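Local coordinates for high affinity transport system protein p37 (Mycoplasma hyorhinis, PDB 3EKI) that binds thiamine diphosphate outside the mycoplasma cell membrane and forms part of a high-affinity transport system, probably one that imports this cofactor, at residues A[139-149]-A[342-350]; A[127-135]-A[390-399]. One frame throughout, in Å; residues are numbered along the deposited sequence.

Interaction 1: residues A[139-149]-A[342-350]; sequences GIITPALETTT and PYDVGVFRK. With TPP (thiamine diphosphate), chain B.
The ring of Tyr343 lies between Thr149 and the bound thiamine diphosphate. On one face sits Thr149 CB, in a CH-pi contact 3.8 Å from the ring centroid and 14° off its normal; C6 of the ligand lies over the opposite face, offset toward the rim. Thr147 OG1 reaches the edge of the ring in its plane, at CD1. Further along, Phe348 meets Ala144 CB with its edge, Phe348 CE2 standing 3.7 Å from that methyl. The two segments pair as antiparallel strands, with backbone bonds joining Thr142 and Phe348 in both directions. Beyond them lies a classic beta bulge: Ala144 and Leu145 both face Gly346, whose O accepts from Ala144 N at 2.8 Å and from Leu145 N at 3.1 Å, while Leu145 O accepts from Gly346 N. At this point Gly346 CA lies against Leu145 CB. This strand pair belongs to an antiparallel sheet of the periplasmic-binding-protein-like fold and leads directly to the ligand. At the pocket end Thr147 grips Asp344 O twice, through N and OG1, both at 2.9 Å; chi1 of 70° sets OG1 between the backbone N and carbonyl carbon, turned to that oxygen. Asp344 OD2 is held by Tyr381, and Asp344 OD1 approaches C7 of the ligand at 3.1 Å. A water donates to Glu146 OE2 and Thr147 O and accepts from Tyr343 N. On the face carrying Pro143 and Val345, Val347 CG2 presses tightly on Ile141 CG1 at 3.4 Å.

Interaction 2: residues A[127-135]-A[390-399]; sequences SGKLVEFLK and FQKEIVEVYE. With TPP (thiamine diphosphate), chain B.
The ring of Tyr398 lies close against the backbone of helix 127-136 at Gly128, where Gly128 CA is 3.4 Å from Tyr398 CE1. The phenol continues past the glycine to Glu132, where Tyr398 OH donates to Glu132 OE2 at 2.6 Å. It meets the anti lone pair of that oxygen, the one turned away from the other carboxylate oxygen, and the carboxylate plane stands 77° from the ring plane with OE2 at the ring edge. A bend at chi2 (-69°) folds the glutamate chain back toward the hydroxyl. Within 390-399, a wider pi-type turn at 391-395 makes Phe390 O accept from both Ile394 N and Val395 N.

The helices cross at a steep angle, 102° between their directions, with their axes 9.9 Å apart at closest approach. Val131 fits as a knob into a hole formed by Phe390, Val395, Tyr398 and Glu399. Its two methyls divide the work: Val131 CG1 lies against Tyr398 CD2 at 3.7 Å, whereas Val131 CG2 meets Ile394 CG2 at 3.8 Å and also reaches toward Phe390. Leu134 CD1 touches Phe390 CE2 at 3.8 Å, and Leu130 CD2 comes to the same ring from one turn earlier.

From the first helix Lys129 extends away from 390-399, and its NZ donates to the ligand's terminal phosphate oxygen O2B at 3.0 Å. The phenol donating to Glu132 OE2 would probably stabilise that carboxylate as an anion beside the apolar seam, with Glu399 close by but not in contact and Lys135 perhaps near enough to offset part of the charge of Glu399.

From the N terminus, helix 127-136 comes first and runs almost directly into strand 141-152, so the first segments of both interactions are neighbours in sequence. The chain then travels through almost two hundred residues before strand 345-349 returns to close interaction 1. Helix 354-369 and strand 383-386 follow, and helix 390-402 finally closes interaction 2, whose longer loop encloses that of interaction 1. The C-terminal helix is thus tied both to helix 127-136 and to the sheet, where Phe390 packs on Pro143. Helix 127-136 is itself joined to 342-350, Ser127 OG being probably hydrogen-bonded to Pro342 O. Both interactions touch thiamine diphosphate, 342-350 at its thiazolium ring and the ethyl arm beside it, 127-135 at its terminal phosphate.

Interaction 1: residues A[139-149]-A[342-350]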
loop_
_atom_site.group_PDB
_atom_site.type_symbol
_atom_site.label_atom_id
_atom_site.label_comp_id
_atom_site.label_asym_id
_atom_site.label_seq_id
_atom_site.Cartn_x
_atom_site.Cartn_y
_atom_site.Cartn_z
ATOM N N GLY A 139 -0.266 -22.813 -1.770
ATOM C CA GLY A 139 -1.665 -23.081 -1.903
ATOM C C GLY A 139 -2.451 -23.177 -0.621
ATOM O O GLY A 139 -3.574 -23.708 -0.663
ATOM N N ILE A 140 -1.924 -22.697 0.496
ATOM C CA ILE A 140 -2.541 -22.898 1.802
ATOM C C ILE A 140 -3.791 -22.033 1.980
ATOM O O ILE A 140 -4.646 -22.436 2.775
ATOM C CB ILE A 140 -1.543 -22.640 2.935
ATOM C CG1 ILE A 140 -1.956 -23.161 4.311
ATOM C CG2 ILE A 140 -1.209 -21.148 3.016
ATOM C CD1 ILE A 140 -0.768 -23.150 5.268
ATOM N N ILE A 141 -3.849 -20.916 1.273
ATOM C CA ILE A 141 -4.980 -19.983 1.221
ATOM C C ILE A 141 -5.162 -19.602 -0.244
ATOM O O ILE A 141 -4.272 -19.853 -1.083
ATOM C CB ILE A 141 -4.823 -18.762 2.141
ATOM C CG1 ILE A 141 -3.600 -17.914 1.818
ATOM C CG2 ILE A 141 -4.821 -19.166 3.617
ATOM C CD1 ILE A 141 -3.355 -16.713 2.719
ATOM N N THR A 142 -6.291 -19.015 -0.634
ATOM C CA THR A 142 -6.635 -18.808 -2.021
ATOM C C THR A 142 -6.878 -17.363 -2.396
ATOM O O THR A 142 -7.876 -16.741 -2.026
ATOM C CB THR A 142 -7.945 -19.598 -2.336
ATOM O OG1 THR A 142 -7.730 -20.960 -1.943
ATOM C CG2 THR A 142 -8.253 -19.533 -3.807
ATOM N N PRO A 143 -5.921 -16.765 -3.103
ATOM C CA PRO A 143 -6.096 -15.386 -3.574
ATOM C C PRO A 143 -7.209 -15.330 -4.596
ATOM O O PRO A 143 -7.292 -16.205 -5.474
ATOM C CB PRO A 143 -4.747 -15.068 -4.227
ATOM C CG PRO A 143 -3.796 -16.027 -3.601
ATOM C CD PRO A 143 -4.591 -17.307 -3.431
ATOM N N ALA A 144 -8.043 -14.310 -4.494
ATOM C CA ALA A 144 -9.184 -14.191 -5.391
ATOM C C ALA A 144 -9.556 -12.789 -5.923
ATOM O O ALA A 144 -10.130 -12.673 -6.976
ATOM C CB ALA A 144 -10.383 -14.757 -4.716
ATOM N N LEU A 145 -9.276 -11.777 -5.117
ATOM C CA LEU A 145 -9.676 -10.416 -5.427
ATOM C C LEU A 145 -8.436 -9.549 -5.577
ATOM O O LEU A 145 -7.554 -9.637 -4.714
ATOM C CB LEU A 145 -10.541 -9.914 -4.269
ATOM C CG LEU A 145 -11.089 -8.484 -4.301
ATOM C CD1 LEU A 145 -12.343 -8.420 -5.164
ATOM C CD2 LEU A 145 -11.429 -7.924 -2.929
ATOM N N GLU A 146 -8.367 -8.737 -6.622
ATOM C CA GLU A 146 -7.300 -7.753 -6.720
ATOM C C GLU A 146 -7.916 -6.372 -6.511
ATOM O O GLU A 146 -8.831 -6.042 -7.264
ATOM C CB GLU A 146 -6.621 -7.806 -8.092
ATOM C CG GLU A 146 -5.447 -6.841 -8.196
ATOM C CD GLU A 146 -4.635 -6.961 -9.466
ATOM O OE1 GLU A 146 -4.975 -7.758 -10.365
ATOM O OE2 GLU A 146 -3.631 -6.218 -9.568
ATOM N N THR A 147 -7.443 -5.599 -5.542
ATOM C CA THR A 147 -7.922 -4.213 -5.435
ATOM C C THR A 147 -7.165 -3.319 -6.421
ATOM O O THR A 147 -6.079 -3.673 -6.876
ATOM C CB THR A 147 -7.800 -3.677 -4.001
ATOM O OG1 THR A 147 -6.406 -3.498 -3.711
ATOM C CG2 THR A 147 -8.346 -4.626 -2.950
ATOM N N THR A 148 -7.746 -2.181 -6.748
ATOM C CA THR A 148 -7.114 -1.134 -7.553
ATOM C C THR A 148 -7.315 0.185 -6.820
ATOM O O THR A 148 -8.186 0.337 -5.964
ATOM C CB THR A 148 -7.646 -1.038 -8.988
ATOM O OG1 THR A 148 -9.039 -0.644 -8.942
ATOM C CG2 THR A 148 -7.575 -2.358 -9.733
ATOM N N THR A 149 -6.479 1.177 -7.121
ATOM C CA THR A 149 -6.580 2.479 -6.449
ATOM C C THR A 149 -6.624 3.592 -7.485
ATOM O O THR A 149 -6.078 3.409 -8.577
ATOM C CB THR A 149 -5.391 2.593 -5.471
ATOM O OG1 THR A 149 -5.556 3.705 -4.588
ATOM C CG2 THR A 149 -4.063 2.810 -6.186
ATOM N N PRO A 342 1.609 -5.021 -7.252
ATOM C CA PRO A 342 0.147 -4.883 -7.199
ATOM C C PRO A 342 -0.397 -4.322 -5.895
ATOM O O PRO A 342 0.215 -4.466 -4.854
ATOM C CB PRO A 342 -0.327 -6.340 -7.335
ATOM C CG PRO A 342 0.813 -7.006 -8.067
ATOM C CD PRO A 342 2.046 -6.423 -7.373
ATOM N N TYR A 343 -1.562 -3.677 -5.994
ATOM C CA TYR A 343 -2.254 -3.248 -4.785
ATOM C C TYR A 343 -2.734 -4.485 -4.023
ATOM O O TYR A 343 -2.409 -5.612 -4.398
ATOM C CB TYR A 343 -3.404 -2.287 -5.101
ATOM C CG TYR A 343 -3.467 -1.079 -4.208
ATOM C CD1 TYR A 343 -4.527 -0.791 -3.379
ATOM C CD2 TYR A 343 -2.400 -0.174 -4.174
ATOM C CE1 TYR A 343 -4.547 0.331 -2.562
ATOM C CE2 TYR A 343 -2.416 0.942 -3.377
ATOM C CZ TYR A 343 -3.490 1.207 -2.563
ATOM O OH TYR A 343 -3.501 2.331 -1.755
ATOM N N ASP A 344 -3.484 -4.293 -2.948
ATOM C CA ASP A 344 -3.784 -5.381 -2.020
ATOM C C ASP A 344 -4.668 -6.452 -2.670
ATOM O O ASP A 344 -5.411 -6.191 -3.604
ATOM C CB ASP A 344 -4.431 -4.815 -0.774
ATOM C CG ASP A 344 -3.507 -4.037 0.140
ATOM O OD1 ASP A 344 -2.381 -3.716 -0.312
ATOM O OD2 ASP A 344 -3.919 -3.760 1.294
ATOM N N VAL A 345 -4.520 -7.642 -2.120
ATOM C CA VAL A 345 -5.193 -8.838 -2.627
ATOM C C VAL A 345 -6.090 -9.449 -1.567
ATOM O O VAL A 345 -5.736 -9.633 -0.411
ATOM C CB VAL A 345 -4.142 -9.867 -3.076
ATOM C CG1 VAL A 345 -4.778 -11.208 -3.390
ATOM C CG2 VAL A 345 -3.370 -9.328 -4.285
ATOM N N GLY A 346 -7.297 -9.794 -1.977
ATOM C CA GLY A 346 -8.253 -10.493 -1.124
ATOM C C GLY A 346 -8.063 -11.999 -1.274
ATOM O O GLY A 346 -7.988 -12.546 -2.367
ATOM N N VAL A 347 -7.975 -12.618 -0.111
ATOM C CA VAL A 347 -7.634 -14.015 0.009
ATOM C C VAL A 347 -8.614 -14.736 0.910
ATOM O O VAL A 347 -9.029 -14.236 1.950
ATOM C CB VAL A 347 -6.174 -14.104 0.501
ATOM C CG1 VAL A 347 -5.973 -13.420 1.841
ATOM C CG2 VAL A 347 -5.772 -15.563 0.551
ATOM N N PHE A 348 -9.007 -15.941 0.483
ATOM C CA PHE A 348 -9.924 -16.800 1.194
ATOM C C PHE A 348 -9.244 -17.953 1.917
ATOM O O PHE A 348 -8.221 -18.426 1.417
ATOM C CB PHE A 348 -10.927 -17.490 0.241
ATOM C CG PHE A 348 -12.009 -16.567 -0.267
ATOM C CD1 PHE A 348 -13.113 -16.311 0.523
ATOM C CD2 PHE A 348 -11.893 -16.005 -1.526
ATOM C CE1 PHE A 348 -14.108 -15.473 0.046
ATOM C CE2 PHE A 348 -12.867 -15.140 -1.989
ATOM C CZ PHE A 348 -13.952 -14.878 -1.185
ATOM N N ARG A 349 -9.806 -18.381 3.031
ATOM C CA ARG A 349 -9.478 -19.718 3.534
ATOM C C ARG A 349 -9.887 -20.724 2.451
ATOM O O ARG A 349 -10.797 -20.521 1.646
ATOM C CB ARG A 349 -10.075 -20.011 4.896
ATOM C CG ARG A 349 -11.591 -20.059 4.909
ATOM C CD ARG A 349 -12.187 -20.469 6.247
ATOM N NE ARG A 349 -13.642 -20.601 6.145
ATOM C CZ ARG A 349 -14.352 -21.654 5.810
ATOM N NH1 ARG A 349 -13.756 -22.796 5.508
ATOM N NH2 ARG A 349 -15.682 -21.572 5.770
ATOM N N LYS A 350 -9.146 -21.829 2.386
ATOM C CA LYS A 350 -9.173 -22.712 1.242
ATOM C C LYS A 350 -10.525 -23.393 1.034
ATOM O O LYS A 350 -10.903 -23.629 -0.117
ATOM C CB LYS A 350 -8.092 -23.789 1.397
ATOM C CG LYS A 350 -7.548 -24.328 0.082
ATOM C CD LYS A 350 -6.594 -25.476 0.402
ATOM C CE LYS A 350 -5.568 -25.699 -0.688
ATOM N NZ LYS A 350 -4.244 -26.049 -0.099
HETATM N "N1'" TPP B . -4.915 5.598 0.492
HETATM C "C2'" TPP B . -5.640 5.781 1.622
HETATM C CM2 TPP B . -6.918 6.624 1.548
HETATM N "N3'" TPP B . -5.255 5.223 2.784
HETATM C "C4'" TPP B . -4.179 4.391 2.798
HETATM N "N4'" TPP B . -3.866 3.781 3.943
HETATM C "C5'" TPP B . -3.381 4.235 1.656
HETATM C "C6'" TPP B . -3.795 4.880 0.496
HETATM C "C7'" TPP B . -2.096 3.396 1.584
HETATM N N3 TPP B . -2.271 1.976 1.233
HETATM C C2 TPP B . -3.342 1.241 1.530
HETATM S S1 TPP B . -3.132 -0.375 0.895
HETATM C C5 TPP B . -1.549 0.006 0.262
HETATM C C4 TPP B . -1.237 1.293 0.658
HETATM C CM4 TPP B . -0.011 2.041 0.092
HETATM C C6 TPP B . -0.626 -1.006 -0.426
HETATM C C7 TPP B . 0.009 -1.941 0.606
HETATM O O7 TPP B . 0.859 -1.168 1.479
HETATM P PA TPP B . 1.288 -1.599 2.948
HETATM O O1A TPP B . 1.874 -0.419 3.629
HETATM O O2A TPP B . 0.132 -2.233 3.667
HETATM O O3A TPP B . 2.317 -2.787 2.813
HETATM P PB TPP B . 3.908 -2.660 2.633
HETATM O O1B TPP B . 4.223 -1.960 1.347
HETATM O O2B TPP B . 4.397 -4.163 2.625
HETATM O O3B TPP B . 4.541 -1.973 3.917
HETATM O O HOH W 1 -6.901 -22.048 4.406
HETATM O O HOH W 2 -10.010 -22.215 -2.399
HETATM O O HOH W 3 -3.547 -3.952 -7.956
#

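Interaction 2: residues A[127-135]-A[390-399]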
loop_
_atom_site.group_PDB
_atom_site.type_symbol
_atom_site.label_atom_id
_atom_site.label_comp_id
_atom_site.label_asym_id
_atom_site.label_seq_id
_atom_site.Cartn_x
_atom_site.Cartn_y
_atom_site.Cartn_z
ATOM N N SER A 127 0.044 -7.218 -1.218
ATOM C CA SER A 127 0.432 -8.229 -2.182
ATOM C C SER A 127 1.804 -8.842 -1.948
ATOM O O SER A 127 2.020 -10.059 -2.009
ATOM C CB SER A 127 0.367 -7.622 -3.593
ATOM O OG SER A 127 1.383 -6.638 -3.787
ATOM N N GLY A 128 2.819 -8.011 -1.661
ATOM C CA GLY A 128 4.156 -8.580 -1.501
ATOM C C GLY A 128 4.227 -9.544 -0.349
ATOM O O GLY A 128 4.747 -10.656 -0.434
ATOM N N LYS A 129 3.686 -9.132 0.795
ATOM C CA LYS A 129 3.685 -9.975 1.985
ATOM C C LYS A 129 2.956 -11.294 1.714
ATOM O O LYS A 129 3.322 -12.363 2.180
ATOM C CB LYS A 129 3.017 -9.251 3.140
ATOM C CG LYS A 129 3.863 -8.120 3.710
ATOM C CD LYS A 129 3.057 -7.228 4.629
ATOM C CE LYS A 129 4.002 -6.327 5.432
ATOM N NZ LYS A 129 3.524 -4.924 5.384
ATOM N N LEU A 130 1.885 -11.195 0.933
ATOM C CA LEU A 130 1.155 -12.436 0.616
ATOM C C LEU A 130 1.972 -13.343 -0.282
ATOM O O LEU A 130 2.028 -14.568 -0.091
ATOM C CB LEU A 130 -0.166 -12.063 -0.042
ATOM C CG LEU A 130 -0.990 -13.212 -0.617
ATOM C CD1 LEU A 130 -1.444 -14.162 0.483
ATOM C CD2 LEU A 130 -2.174 -12.620 -1.367
ATOM N N VAL A 131 2.627 -12.775 -1.290
ATOM C CA VAL A 131 3.460 -13.568 -2.180
ATOM C C VAL A 131 4.529 -14.276 -1.361
ATOM O O VAL A 131 4.752 -15.477 -1.519
ATOM C CB VAL A 131 4.091 -12.690 -3.288
ATOM C CG1 VAL A 131 5.216 -13.417 -4.020
ATOM C CG2 VAL A 131 3.015 -12.232 -4.273
ATOM N N GLU A 132 5.193 -13.561 -0.455
ATOM C CA GLU A 132 6.261 -14.171 0.350
ATOM C C GLU A 132 5.680 -15.255 1.261
ATOM O O GLU A 132 6.293 -16.292 1.535
ATOM C CB GLU A 132 6.982 -13.115 1.159
ATOM C CG GLU A 132 7.711 -12.014 0.415
ATOM C CD GLU A 132 8.946 -12.458 -0.341
ATOM O OE1 GLU A 132 9.403 -13.590 -0.077
ATOM O OE2 GLU A 132 9.460 -11.686 -1.186
ATOM N N PHE A 133 4.456 -15.042 1.757
ATOM C CA PHE A 133 3.852 -16.052 2.635
ATOM C C PHE A 133 3.556 -17.318 1.844
ATOM O O PHE A 133 3.810 -18.444 2.280
ATOM C CB PHE A 133 2.576 -15.484 3.262
ATOM C CG PHE A 133 1.818 -16.471 4.139
ATOM C CD1 PHE A 133 2.167 -16.649 5.460
ATOM C CD2 PHE A 133 0.758 -17.199 3.635
ATOM C CE1 PHE A 133 1.483 -17.541 6.273
ATOM C CE2 PHE A 133 0.066 -18.109 4.441
ATOM C CZ PHE A 133 0.419 -18.259 5.758
ATOM N N LEU A 134 2.990 -17.137 0.651
ATOM C CA LEU A 134 2.624 -18.294 -0.167
ATOM C C LEU A 134 3.838 -19.006 -0.745
ATOM O O LEU A 134 3.775 -20.203 -1.034
ATOM C CB LEU A 134 1.632 -17.844 -1.237
ATOM C CG LEU A 134 0.208 -17.650 -0.724
ATOM C CD1 LEU A 134 -0.675 -16.987 -1.765
ATOM C CD2 LEU A 134 -0.420 -18.986 -0.334
ATOM N N LYS A 135 4.968 -18.317 -0.904
ATOM C CA LYS A 135 6.198 -18.992 -1.313
ATOM C C LYS A 135 6.581 -20.045 -0.279
ATOM O O LYS A 135 7.002 -21.144 -0.614
ATOM C CB LYS A 135 7.311 -17.959 -1.489
ATOM C CG LYS A 135 8.277 -18.267 -2.615
ATOM C CD LYS A 135 8.692 -17.021 -3.384
ATOM C CE LYS A 135 9.917 -17.254 -4.251
ATOM N NZ LYS A 135 10.037 -18.646 -4.768
ATOM N N PHE A 390 -3.066 -15.999 -10.428
ATOM C CA PHE A 390 -2.291 -15.361 -9.372
ATOM C C PHE A 390 -0.806 -15.321 -9.716
ATOM O O PHE A 390 -0.154 -14.307 -9.462
ATOM C CB PHE A 390 -2.495 -16.093 -8.066
ATOM C CG PHE A 390 -1.735 -15.524 -6.875
ATOM C CD1 PHE A 390 -2.157 -14.344 -6.302
ATOM C CD2 PHE A 390 -0.636 -16.155 -6.329
ATOM C CE1 PHE A 390 -1.529 -13.810 -5.199
ATOM C CE2 PHE A 390 0.012 -15.641 -5.225
ATOM C CZ PHE A 390 -0.427 -14.454 -4.656
ATOM N N GLN A 391 -0.292 -16.402 -10.282
ATOM C CA GLN A 391 1.138 -16.386 -10.611
ATOM C C GLN A 391 1.516 -15.287 -11.579
ATOM O O GLN A 391 2.530 -14.574 -11.435
ATOM C CB GLN A 391 1.558 -17.756 -11.165
ATOM C CG GLN A 391 3.010 -17.699 -11.627
ATOM C CD GLN A 391 3.967 -17.784 -10.448
ATOM O OE1 GLN A 391 3.572 -18.125 -9.326
ATOM N NE2 GLN A 391 5.235 -17.475 -10.729
ATOM N N LYS A 392 0.707 -15.104 -12.611
ATOM C CA LYS A 392 0.950 -14.107 -13.640
ATOM C C LYS A 392 0.648 -12.674 -13.229
ATOM O O LYS A 392 1.420 -11.741 -13.462
ATOM C CB LYS A 392 0.063 -14.458 -14.837
ATOM C CG LYS A 392 0.204 -13.601 -16.073
ATOM C CD LYS A 392 -0.205 -14.311 -17.355
ATOM C CE LYS A 392 -0.048 -15.824 -17.328
ATOM N NZ LYS A 392 -0.198 -16.457 -18.670
ATOM N N GLU A 393 -0.496 -12.490 -12.570
ATOM C CA GLU A 393 -0.985 -11.183 -12.276
ATOM C C GLU A 393 -0.384 -10.584 -11.002
ATOM O O GLU A 393 -0.357 -9.407 -10.846
ATOM C CB GLU A 393 -2.504 -11.245 -12.112
ATOM C CG GLU A 393 -3.257 -11.355 -13.406
ATOM C CD GLU A 393 -4.716 -11.353 -13.156
ATOM O OE1 GLU A 393 -5.292 -10.292 -13.264
ATOM O OE2 GLU A 393 -5.156 -12.351 -12.701
ATOM N N ILE A 394 0.070 -11.429 -10.105
ATOM C CA ILE A 394 0.592 -10.936 -8.846
ATOM C C ILE A 394 2.049 -11.352 -8.633
ATOM O O ILE A 394 2.846 -10.548 -8.392
ATOM C CB ILE A 394 -0.235 -11.401 -7.604
ATOM C CG1 ILE A 394 -1.709 -11.143 -7.820
ATOM C CG2 ILE A 394 0.200 -10.704 -6.324
ATOM C CD1 ILE A 394 -2.044 -9.767 -7.906
ATOM N N VAL A 395 2.304 -12.651 -8.648
ATOM C CA VAL A 395 3.624 -13.129 -8.299
ATOM C C VAL A 395 4.688 -12.604 -9.278
ATOM O O VAL A 395 5.673 -12.113 -8.884
ATOM C CB VAL A 395 3.760 -14.715 -8.248
ATOM C CG1 VAL A 395 5.167 -15.098 -8.014
ATOM C CG2 VAL A 395 2.877 -15.274 -7.206
ATOM N N GLU A 396 4.428 -12.748 -10.549
ATOM C CA GLU A 396 5.440 -12.340 -11.528
ATOM C C GLU A 396 5.615 -10.823 -11.458
ATOM O O GLU A 396 6.628 -10.362 -11.734
ATOM C CB GLU A 396 5.117 -12.759 -12.967
ATOM C CG GLU A 396 5.373 -14.188 -13.179
ATOM C CD GLU A 396 4.821 -14.709 -14.446
ATOM O OE1 GLU A 396 4.355 -13.982 -15.261
ATOM O OE2 GLU A 396 4.856 -15.884 -14.585
ATOM N N VAL A 397 4.588 -10.097 -11.146
ATOM C CA VAL A 397 4.730 -8.668 -11.131
ATOM C C VAL A 397 5.603 -8.277 -9.949
ATOM O O VAL A 397 6.433 -7.447 -10.074
ATOM C CB VAL A 397 3.344 -7.994 -11.010
ATOM C CG1 VAL A 397 3.362 -6.414 -10.848
ATOM C CG2 VAL A 397 2.542 -8.357 -12.164
ATOM N N TYR A 398 5.335 -8.867 -8.794
ATOM C CA TYR A 398 6.121 -8.608 -7.602
ATOM C C TYR A 398 7.581 -8.998 -7.817
ATOM O O TYR A 398 8.468 -8.211 -7.455
ATOM C CB TYR A 398 5.556 -9.349 -6.402
ATOM C CG TYR A 398 6.395 -9.329 -5.149
ATOM C CD1 TYR A 398 6.382 -8.226 -4.302
ATOM C CD2 TYR A 398 7.205 -10.409 -4.794
ATOM C CE1 TYR A 398 7.155 -8.212 -3.148
ATOM C CE2 TYR A 398 7.974 -10.402 -3.661
ATOM C CZ TYR A 398 7.940 -9.304 -2.839
ATOM O OH TYR A 398 8.714 -9.296 -1.697
ATOM N N GLU A 399 7.795 -10.182 -8.400
ATOM C CA GLU A 399 9.174 -10.649 -8.559
ATOM C C GLU A 399 9.948 -9.730 -9.507
ATOM O O GLU A 399 11.136 -9.504 -9.232
ATOM C CB GLU A 399 9.208 -12.102 -9.015
ATOM C CG GLU A 399 8.821 -13.116 -7.957
ATOM C CD GLU A 399 9.504 -13.069 -6.618
ATOM O OE1 GLU A 399 8.849 -13.353 -5.585
ATOM O OE2 GLU A 399 10.715 -12.753 -6.547
HETATM N "N1'" TPP B . -4.915 5.598 0.492
HETATM C "C2'" TPP B . -5.640 5.781 1.622
HETATM C CM2 TPP B . -6.918 6.624 1.548
HETATM N "N3'" TPP B . -5.255 5.223 2.784
HETATM C "C4'" TPP B . -4.179 4.391 2.798
HETATM N "N4'" TPP B . -3.866 3.781 3.943
HETATM C "C5'" TPP B . -3.381 4.235 1.656
HETATM C "C6'" TPP B . -3.795 4.880 0.496
HETATM C "C7'" TPP B . -2.096 3.396 1.584
HETATM N N3 TPP B . -2.271 1.976 1.233
HETATM C C2 TPP B . -3.342 1.241 1.530
HETATM S S1 TPP B . -3.132 -0.375 0.895
HETATM C C5 TPP B . -1.549 0.006 0.262
HETATM C C4 TPP B . -1.237 1.293 0.658
HETATM C CM4 TPP B . -0.011 2.041 0.092
HETATM C C6 TPP B . -0.626 -1.006 -0.426
HETATM C C7 TPP B . 0.009 -1.941 0.606
HETATM O O7 TPP B . 0.859 -1.168 1.479
HETATM P PA TPP B . 1.288 -1.599 2.948
HETATM O O1A TPP B . 1.874 -0.419 3.629
HETATM O O2A TPP B . 0.132 -2.233 3.667
HETATM O O3A TPP B . 2.317 -2.787 2.813
HETATM P PB TPP B . 3.908 -2.660 2.633
HETATM O O1B TPP B . 4.223 -1.960 1.347
HETATM O O2B TPP B . 4.397 -4.163 2.625
HETATM O O3B TPP B . 4.541 -1.973 3.917
#